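Local coordinates for protein Vlm2 (Streptomyces tsusimaensis, PDB 6ECB) that belongs to the nonribosomal peptide synthetase for the depsipeptide valinomycin, its thioesterase domain, the part present here, probably cyclising and releasing the product, at residues P39-A47 / V105-I116; Y183-L191 / L204-L213. One frame throughout, in Å; residues are numbered along the deposited sequence.

Contact 1: residues P39-A47 / V105-I116; sequences PGIVFAPPA and VYIGGHSLGGHI
Y106 O receives two groups of the facing strand: V42 N at 2.8 Å, in a nearly straight bond (166° at the hydrogen), and the I41 CA hydrogen, with I41 CA 3.3 Å away. Three further backbone bonds, Y106 N to G40 O, G108 N to V42 O and A44 N to G108 O, complete this parallel pairing of strands 40-44 and 105-110. The Y106 ring, with CG beside its backbone N (chi1 -66°), brings CD2 to 3.4 Å from G40 O, which lies in plane at the ring edge, while P39 runs alongside CE2. With an alanine here, the C293 carbonyl would probably lose its mate, the Y106 hydroxyl, and P39 its aromatic neighbour. Toward the helix, A44 CB meets I116 CG2 at 3.7 Å, and a water joins A47 N to S111 OG. S111, with positive phi (56°), occupies the strand-to-helix turn, consistent with the GxSxG nucleophile elbow of this fold, and is probably the nucleophile of a triad with H273 and D138. At the core of this alpha/beta-hydrolase sheet, the pair lies between strands 67-71 and 134-137; helix 86-97 packs on V42, P45 and I116, and helix 206-220 on A47 and L112.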
loop_
_atom_site.group_PDB
_atom_site.type_symbol
_atom_site.label_atom_id
_atom_site.label_comp_id
_atom_site.label_asym_id
_atom_site.label_seq_id
_atom_site.Cartn_x
_atom_site.Cartn_y
_atom_site.Cartn_z
ATOM N N PRO A 39 -18.295 3.554 -4.693
ATOM C CA PRO A 39 -17.099 3.884 -5.476
ATOM C C PRO A 39 -16.048 2.797 -5.378
ATOM O O PRO A 39 -16.051 1.958 -4.478
ATOM C CB PRO A 39 -16.591 5.164 -4.839
ATOM C CG PRO A 39 -17.163 5.158 -3.485
ATOM C CD PRO A 39 -18.448 4.441 -3.529
ATOM N N GLY A 40 -15.135 2.855 -6.299
ATOM C CA GLY A 40 -14.011 1.939 -6.316
ATOM C C GLY A 40 -12.792 2.501 -5.645
ATOM O O GLY A 40 -12.699 3.691 -5.343
ATOM N N ILE A 41 -11.819 1.615 -5.393
ATOM C CA ILE A 41 -10.491 2.027 -4.958
ATOM C C ILE A 41 -9.474 1.153 -5.666
ATOM O O ILE A 41 -9.640 -0.079 -5.733
ATOM C CB ILE A 41 -10.223 1.891 -3.437
ATOM C CG1 ILE A 41 -11.309 2.526 -2.593
ATOM C CG2 ILE A 41 -8.841 2.494 -3.122
ATOM C CD1 ILE A 41 -11.176 2.101 -1.084
ATOM N N VAL A 42 -8.414 1.789 -6.158
ATOM C CA VAL A 42 -7.217 1.106 -6.640
ATOM C C VAL A 42 -6.094 1.467 -5.684
ATOM O O VAL A 42 -5.695 2.641 -5.588
ATOM C CB VAL A 42 -6.835 1.514 -8.070
ATOM C CG1 VAL A 42 -5.571 0.780 -8.472
ATOM C CG2 VAL A 42 -7.974 1.221 -9.052
ATOM N N PHE A 43 -5.566 0.454 -5.003
ATOM C CA PHE A 43 -4.441 0.620 -4.098
ATOM C C PHE A 43 -3.110 0.369 -4.792
ATOM O O PHE A 43 -2.927 -0.653 -5.443
ATOM C CB PHE A 43 -4.564 -0.339 -2.919
ATOM C CG PHE A 43 -5.639 0.039 -1.921
ATOM C CD1 PHE A 43 -5.456 1.120 -1.086
ATOM C CD2 PHE A 43 -6.803 -0.696 -1.818
ATOM C CE1 PHE A 43 -6.429 1.466 -0.157
ATOM C CE2 PHE A 43 -7.768 -0.362 -0.884
ATOM C CZ PHE A 43 -7.564 0.706 -0.051
ATOM N N ALA A 44 -2.176 1.262 -4.583
ATOM C CA ALA A 44 -0.795 1.131 -5.006
ATOM C C ALA A 44 0.001 0.423 -3.919
ATOM O O ALA A 44 -0.221 0.666 -2.726
ATOM C CB ALA A 44 -0.179 2.499 -5.295
ATOM N N PRO A 45 0.945 -0.439 -4.283
ATOM C CA PRO A 45 1.611 -1.269 -3.279
ATOM C C PRO A 45 2.715 -0.527 -2.542
ATOM O O PRO A 45 3.412 0.317 -3.117
ATOM C CB PRO A 45 2.197 -2.420 -4.117
ATOM C CG PRO A 45 2.515 -1.785 -5.427
ATOM C CD PRO A 45 1.371 -0.790 -5.656
ATOM N N PRO A 46 2.967 -0.896 -1.278
ATOM C CA PRO A 46 4.116 -0.369 -0.552
ATOM C C PRO A 46 5.394 -1.077 -0.989
ATOM O O PRO A 46 5.366 -1.862 -1.946
ATOM C CB PRO A 46 3.776 -0.688 0.900
ATOM C CG PRO A 46 3.133 -1.987 0.788
ATOM C CD PRO A 46 2.274 -1.922 -0.472
ATOM N N ALA A 47 6.482 -0.846 -0.267
ATOM C CA ALA A 47 7.757 -1.462 -0.647
ATOM C C ALA A 47 7.592 -2.965 -0.709
ATOM O O ALA A 47 7.056 -3.592 0.219
ATOM C CB ALA A 47 8.851 -1.090 0.342
ATOM N N VAL A 105 -13.759 6.329 -8.850
ATOM C CA VAL A 105 -12.694 5.420 -8.419
ATOM C C VAL A 105 -11.599 6.230 -7.743
ATOM O O VAL A 105 -11.007 7.122 -8.362
ATOM C CB VAL A 105 -12.096 4.630 -9.597
ATOM C CG1 VAL A 105 -11.024 3.660 -9.086
ATOM C CG2 VAL A 105 -13.189 3.893 -10.325
ATOM N N TYR A 106 -11.318 5.908 -6.486
ATOM C CA TYR A 106 -10.205 6.487 -5.762
ATOM C C TYR A 106 -8.908 5.767 -6.089
ATOM O O TYR A 106 -8.896 4.575 -6.417
ATOM C CB TYR A 106 -10.404 6.353 -4.263
ATOM C CG TYR A 106 -11.544 7.117 -3.672
ATOM C CD1 TYR A 106 -11.367 8.420 -3.244
ATOM C CD2 TYR A 106 -12.792 6.525 -3.511
ATOM C CE1 TYR A 106 -12.416 9.137 -2.652
ATOM C CE2 TYR A 106 -13.860 7.223 -2.914
ATOM C CZ TYR A 106 -13.646 8.539 -2.494
ATOM O OH TYR A 106 -14.655 9.252 -1.908
ATOM N N ILE A 107 -7.804 6.485 -5.907
ATOM C CA ILE A 107 -6.488 5.882 -5.795
ATOM C C ILE A 107 -6.092 5.947 -4.331
ATOM O O ILE A 107 -6.294 6.976 -3.685
ATOM C CB ILE A 107 -5.433 6.598 -6.664
ATOM C CG1 ILE A 107 -5.920 6.872 -8.096
ATOM C CG2 ILE A 107 -4.164 5.779 -6.685
ATOM C CD1 ILE A 107 -6.410 5.689 -8.895
ATOM N N GLY A 108 -5.515 4.859 -3.798
ATOM C CA GLY A 108 -5.116 4.851 -2.407
ATOM C C GLY A 108 -3.778 4.173 -2.196
ATOM O O GLY A 108 -3.282 3.442 -3.056
ATOM N N GLY A 109 -3.206 4.423 -1.022
ATOM C CA GLY A 109 -1.980 3.721 -0.665
ATOM C C GLY A 109 -1.514 3.935 0.753
ATOM O O GLY A 109 -1.757 4.988 1.349
ATOM N N HIS A 110 -0.822 2.929 1.285
ATOM C CA HIS A 110 -0.214 2.953 2.603
ATOM C C HIS A 110 1.300 2.980 2.444
ATOM O O HIS A 110 1.844 2.323 1.560
ATOM C CB HIS A 110 -0.638 1.699 3.378
ATOM C CG HIS A 110 -0.086 1.585 4.765
ATOM N ND1 HIS A 110 0.978 0.758 5.064
ATOM C CD2 HIS A 110 -0.480 2.131 5.941
ATOM C CE1 HIS A 110 1.228 0.811 6.362
ATOM N NE2 HIS A 110 0.350 1.624 6.921
ATOM N N SER A 111 1.971 3.699 3.331
ATOM C CA SER A 111 3.433 3.768 3.356
ATOM C C SER A 111 3.920 4.231 1.980
ATOM O O SER A 111 3.360 5.188 1.411
ATOM C CB SER A 111 3.945 2.405 3.830
ATOM O OG SER A 111 5.323 2.474 4.109
ATOM N N LEU A 112 4.950 3.605 1.399
ATOM C CA LEU A 112 5.398 4.005 0.062
ATOM C C LEU A 112 4.274 3.939 -0.964
ATOM O O LEU A 112 4.298 4.678 -1.961
ATOM C CB LEU A 112 6.565 3.105 -0.377
ATOM C CG LEU A 112 7.112 3.362 -1.783
ATOM C CD1 LEU A 112 7.788 4.705 -1.913
ATOM C CD2 LEU A 112 8.100 2.215 -2.126
ATOM N N GLY A 113 3.286 3.060 -0.747
ATOM C CA GLY A 113 2.139 3.018 -1.625
ATOM C C GLY A 113 1.401 4.343 -1.676
ATOM O O GLY A 113 0.801 4.675 -2.701
ATOM N N GLY A 114 1.449 5.118 -0.591
ATOM C CA GLY A 114 0.835 6.451 -0.622
ATOM C C GLY A 114 1.548 7.406 -1.559
ATOM O O GLY A 114 0.912 8.155 -2.314
ATOM N N HIS A 115 2.887 7.397 -1.538
ATOM C CA HIS A 115 3.611 8.246 -2.470
ATOM C C HIS A 115 3.400 7.802 -3.897
ATOM O O HIS A 115 3.256 8.632 -4.793
ATOM C CB HIS A 115 5.094 8.242 -2.147
ATOM C CG HIS A 115 5.361 8.685 -0.768
ATOM N ND1 HIS A 115 5.304 7.824 0.295
ATOM C CD2 HIS A 115 5.593 9.915 -0.255
ATOM C CE1 HIS A 115 5.531 8.497 1.409
ATOM N NE2 HIS A 115 5.700 9.768 1.100
ATOM N N ILE A 116 3.427 6.484 -4.134
ATOM C CA ILE A 116 3.160 5.994 -5.472
ATOM C C ILE A 116 1.767 6.423 -5.917
ATOM O O ILE A 116 1.569 6.868 -7.051
ATOM C CB ILE A 116 3.320 4.462 -5.532
ATOM C CG1 ILE A 116 4.784 4.094 -5.305
ATOM C CG2 ILE A 116 2.869 3.961 -6.906
ATOM C CD1 ILE A 116 5.008 2.593 -5.142
HETATM O O HOH W 1 6.678 0.870 2.113
#

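Contact 2: residues Y183-L191 / L204-L213; sequences YEEAKQLLL and LSEDYLDRFL
L191, L209 and K187 bury the most surface where helix 183-191 meets the start of helix 206-213. L191 reaches across with both methyls: CD1 lies 3.8 Å from E206 CB, while CD2 rests 3.7 Å from S205 O and also approaches L209 CD2. The leucine thereby covers the first turn of the second helix, whose N-cap is S205: its OG accepts from Y208 N at 3.1 Å. L209 comes in from the other side, its CG trans to the backbone N (chi1 177°), which carries the two methyls toward the first helix. There CD2 fits against K187, 3.9 Å from CB and close to the carbonyl oxygen, and CD1 touches L190 CD1, the two leucine side chains crossing at about a right angle. K187 contributes an apolar chain and a charged end. Its CD lies 3.5 Å from L213 CD1; beyond it the chain bends at chi3 (-70°), which carries NZ toward D210 OD1 in a rather long salt bridge of 3.4 Å. D210 has a second cationic partner, R214, at OD2, so its carboxylate spans two positive groups. Beyond the lysine, Y183 OH abuts L213 CD1. The axes, 10.5 Å apart at closest and 123° between their directions, thus meet through an apolar strip with one ion pair at its margin. Both helices belong to the insertion between strands 134-137 and 237-241, consistent with the lid of such thioesterases; helix 157-165 packs on Y183, K187 and L190, and helix 167-170 on L190 and L209.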
loop_
_atom_site.group_PDB
_atom_site.type_symbol
_atom_site.label_atom_id
_atom_site.label_comp_id
_atom_site.label_asym_id
_atom_site.label_seq_id
_atom_site.Cartn_x
_atom_site.Cartn_y
_atom_site.Cartn_z
ATOM N N TYR A 183 17.419 -16.383 8.609
ATOM C CA TYR A 183 16.555 -15.871 7.544
ATOM C C TYR A 183 15.721 -16.973 6.908
ATOM O O TYR A 183 14.503 -16.834 6.750
ATOM C CB TYR A 183 17.419 -15.194 6.480
ATOM C CG TYR A 183 16.717 -14.253 5.529
ATOM C CD1 TYR A 183 16.055 -13.126 5.997
ATOM C CD2 TYR A 183 16.770 -14.459 4.153
ATOM C CE1 TYR A 183 15.450 -12.252 5.136
ATOM C CE2 TYR A 183 16.162 -13.587 3.278
ATOM C CZ TYR A 183 15.504 -12.480 3.776
ATOM O OH TYR A 183 14.897 -11.585 2.929
ATOM N N GLU A 184 16.367 -18.071 6.509
ATOM C CA GLU A 184 15.642 -19.141 5.834
ATOM C C GLU A 184 14.597 -19.761 6.755
ATOM O O GLU A 184 13.516 -20.143 6.296
ATOM C CB GLU A 184 16.615 -20.208 5.329
ATOM N N GLU A 185 14.897 -19.858 8.058
ATOM C CA GLU A 185 13.918 -20.399 9.002
ATOM C C GLU A 185 12.777 -19.419 9.246
ATOM O O GLU A 185 11.621 -19.835 9.391
ATOM C CB GLU A 185 14.593 -20.772 10.325
ATOM C CG GLU A 185 15.462 -22.017 10.216
ATOM C CD GLU A 185 16.254 -22.311 11.481
ATOM O OE1 GLU A 185 15.821 -21.885 12.574
ATOM O OE2 GLU A 185 17.315 -22.966 11.374
ATOM N N ALA A 186 13.077 -18.115 9.304
ATOM C CA ALA A 186 12.011 -17.123 9.403
ATOM C C ALA A 186 11.108 -17.186 8.182
ATOM O O ALA A 186 9.877 -17.096 8.301
ATOM C CB ALA A 186 12.599 -15.717 9.563
ATOM N N LYS A 187 11.700 -17.333 6.995
ATOM C CA LYS A 187 10.898 -17.431 5.782
ATOM C C LYS A 187 9.980 -18.644 5.837
ATOM O O LYS A 187 8.815 -18.570 5.418
ATOM C CB LYS A 187 11.805 -17.501 4.544
ATOM C CG LYS A 187 12.523 -16.182 4.267
ATOM C CD LYS A 187 12.869 -16.000 2.791
ATOM C CE LYS A 187 13.954 -16.938 2.319
ATOM N NZ LYS A 187 14.217 -16.707 0.867
ATOM N N GLN A 188 10.481 -19.764 6.357
ATOM C CA GLN A 188 9.670 -20.976 6.378
ATOM C C GLN A 188 8.484 -20.821 7.318
ATOM O O GLN A 188 7.396 -21.333 7.034
ATOM C CB GLN A 188 10.502 -22.182 6.776
ATOM C CG GLN A 188 9.755 -23.488 6.567
ATOM C CD GLN A 188 9.322 -23.676 5.122
ATOM O OE1 GLN A 188 10.146 -23.627 4.209
ATOM N NE2 GLN A 188 8.021 -23.865 4.907
ATOM N N LEU A 189 8.664 -20.110 8.436
ATOM C CA LEU A 189 7.524 -19.856 9.318
ATOM C C LEU A 189 6.453 -19.048 8.605
ATOM O O LEU A 189 5.256 -19.294 8.782
ATOM C CB LEU A 189 7.958 -19.121 10.583
ATOM C CG LEU A 189 8.711 -19.901 11.659
ATOM C CD1 LEU A 189 8.913 -18.975 12.847
ATOM C CD2 LEU A 189 7.957 -21.150 12.058
ATOM N N LEU A 190 6.858 -18.060 7.806
ATOM C CA LEU A 190 5.869 -17.297 7.065
ATOM C C LEU A 190 5.117 -18.190 6.085
ATOM O O LEU A 190 3.895 -18.077 5.945
ATOM C CB LEU A 190 6.525 -16.128 6.324
ATOM C CG LEU A 190 7.257 -15.095 7.179
ATOM C CD1 LEU A 190 7.740 -13.960 6.296
ATOM C CD2 LEU A 190 6.368 -14.556 8.295
ATOM N N LEU A 191 5.832 -19.077 5.386
ATOM C CA LEU A 191 5.170 -19.972 4.443
ATOM C C LEU A 191 4.238 -20.930 5.177
ATOM O O LEU A 191 3.114 -21.188 4.728
ATOM C CB LEU A 191 6.218 -20.734 3.624
ATOM C CG LEU A 191 7.104 -19.845 2.745
ATOM C CD1 LEU A 191 8.242 -20.640 2.122
ATOM C CD2 LEU A 191 6.275 -19.193 1.667
ATOM N N LEU A 204 1.011 -16.685 -2.368
ATOM C CA LEU A 204 2.157 -16.503 -1.473
ATOM C C LEU A 204 2.943 -17.812 -1.326
ATOM O O LEU A 204 2.965 -18.475 -0.289
ATOM C CB LEU A 204 1.685 -15.951 -0.138
ATOM C CG LEU A 204 2.733 -15.550 0.898
ATOM C CD1 LEU A 204 4.076 -15.229 0.297
ATOM C CD2 LEU A 204 2.201 -14.366 1.679
ATOM N N SER A 205 3.655 -18.141 -2.398
ATOM C CA SER A 205 4.533 -19.296 -2.473
ATOM C C SER A 205 5.939 -18.946 -1.979
ATOM O O SER A 205 6.259 -17.786 -1.715
ATOM C CB SER A 205 4.627 -19.769 -3.911
ATOM O OG SER A 205 5.076 -18.671 -4.689
ATOM N N GLU A 206 6.790 -19.970 -1.886
ATOM C CA GLU A 206 8.198 -19.735 -1.558
ATOM C C GLU A 206 8.829 -18.757 -2.543
ATOM O O GLU A 206 9.545 -17.825 -2.150
ATOM C CB GLU A 206 8.959 -21.060 -1.558
ATOM C CG GLU A 206 10.432 -20.906 -1.224
ATOM C CD GLU A 206 11.197 -22.207 -1.364
ATOM O OE1 GLU A 206 10.557 -23.277 -1.314
ATOM O OE2 GLU A 206 12.433 -22.148 -1.544
ATOM N N ASP A 207 8.544 -18.938 -3.832
ATOM C CA ASP A 207 9.090 -18.061 -4.861
ATOM C C ASP A 207 8.558 -16.634 -4.736
ATOM O O ASP A 207 9.310 -15.663 -4.885
ATOM C CB ASP A 207 8.746 -18.642 -6.223
ATOM C CG ASP A 207 9.394 -17.895 -7.342
ATOM O OD1 ASP A 207 10.640 -17.939 -7.418
ATOM O OD2 ASP A 207 8.652 -17.266 -8.132
ATOM N N TYR A 208 7.253 -16.477 -4.504
ATOM C CA TYR A 208 6.686 -15.148 -4.346
ATOM C C TYR A 208 7.308 -14.428 -3.162
ATOM O O TYR A 208 7.611 -13.232 -3.232
ATOM C CB TYR A 208 5.168 -15.260 -4.153
ATOM C CG TYR A 208 4.439 -13.956 -4.142
ATOM C CD1 TYR A 208 3.858 -13.442 -5.297
ATOM C CD2 TYR A 208 4.307 -13.221 -2.970
ATOM C CE1 TYR A 208 3.178 -12.254 -5.282
ATOM C CE2 TYR A 208 3.638 -12.043 -2.950
ATOM C CZ TYR A 208 3.079 -11.556 -4.113
ATOM O OH TYR A 208 2.424 -10.385 -4.073
ATOM N N LEU A 209 7.472 -15.130 -2.049
ATOM C CA LEU A 209 8.047 -14.501 -0.868
ATOM C C LEU A 209 9.462 -14.008 -1.146
ATOM O O LEU A 209 9.845 -12.906 -0.732
ATOM C CB LEU A 209 8.044 -15.509 0.286
ATOM C CG LEU A 209 8.684 -15.045 1.588
ATOM C CD1 LEU A 209 7.981 -13.814 2.136
ATOM C CD2 LEU A 209 8.664 -16.187 2.596
ATOM N N ASP A 210 10.265 -14.839 -1.809
ATOM C CA ASP A 210 11.615 -14.428 -2.177
ATOM C C ASP A 210 11.588 -13.179 -3.045
ATOM O O ASP A 210 12.346 -12.225 -2.815
ATOM C CB ASP A 210 12.303 -15.581 -2.908
ATOM C CG ASP A 210 13.759 -15.294 -3.183
ATOM O OD1 ASP A 210 14.524 -15.217 -2.197
ATOM O OD2 ASP A 210 14.134 -15.133 -4.369
ATOM N N ARG A 211 10.697 -13.149 -4.030
ATOM C CA ARG A 211 10.655 -12.010 -4.936
ATOM C C ARG A 211 10.175 -10.768 -4.212
ATOM O O ARG A 211 10.687 -9.669 -4.433
ATOM C CB ARG A 211 9.759 -12.327 -6.126
ATOM C CG ARG A 211 10.332 -13.398 -7.055
ATOM C CD ARG A 211 9.279 -13.840 -8.069
ATOM N NE ARG A 211 9.784 -14.896 -8.956
ATOM C CZ ARG A 211 10.207 -14.706 -10.203
ATOM N NH1 ARG A 211 10.183 -13.499 -10.747
ATOM N NH2 ARG A 211 10.652 -15.734 -10.915
ATOM N N PHE A 212 9.211 -10.935 -3.308
ATOM C CA PHE A 212 8.732 -9.814 -2.517
ATOM C C PHE A 212 9.853 -9.245 -1.653
ATOM O O PHE A 212 10.039 -8.024 -1.582
ATOM C CB PHE A 212 7.552 -10.254 -1.632
ATOM C CG PHE A 212 7.308 -9.304 -0.502
ATOM C CD1 PHE A 212 6.564 -8.178 -0.703
ATOM C CD2 PHE A 212 7.886 -9.522 0.744
ATOM C CE1 PHE A 212 6.376 -7.274 0.305
ATOM C CE2 PHE A 212 7.708 -8.617 1.771
ATOM C CZ PHE A 212 6.951 -7.503 1.557
ATOM N N LEU A 213 10.599 -10.110 -0.967
ATOM C CA LEU A 213 11.625 -9.616 -0.055
ATOM C C LEU A 213 12.738 -8.898 -0.813
ATOM O O LEU A 213 13.266 -7.881 -0.342
ATOM C CB LEU A 213 12.188 -10.762 0.770
ATOM C CG LEU A 213 11.207 -11.391 1.759
ATOM C CD1 LEU A 213 11.762 -12.705 2.273
ATOM C CD2 LEU A 213 10.957 -10.414 2.895
#

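Contact 1 belongs to the central sheet and contact 2 to the helical insertion; their centres are about 24 Å apart. The centre of the sheet pair lies about 5 Å from the centre of the chain and that of the helix pair about 19 Å from it, which places the strand pairing in the core and contact 2 toward the periphery. The probable nucleophile S111 follows the C-terminal end of strand 105-110. Helix 206-220 spans the two: its early turns form one side of contact 2, F212 CE1 reaches A47 O at 3.7 Å, and its later residues Q216, Q219 and L220 pack on A47. This direct packing joins the presumed lid to the loop following strand 40-44, consistent with a lid bordering the active site.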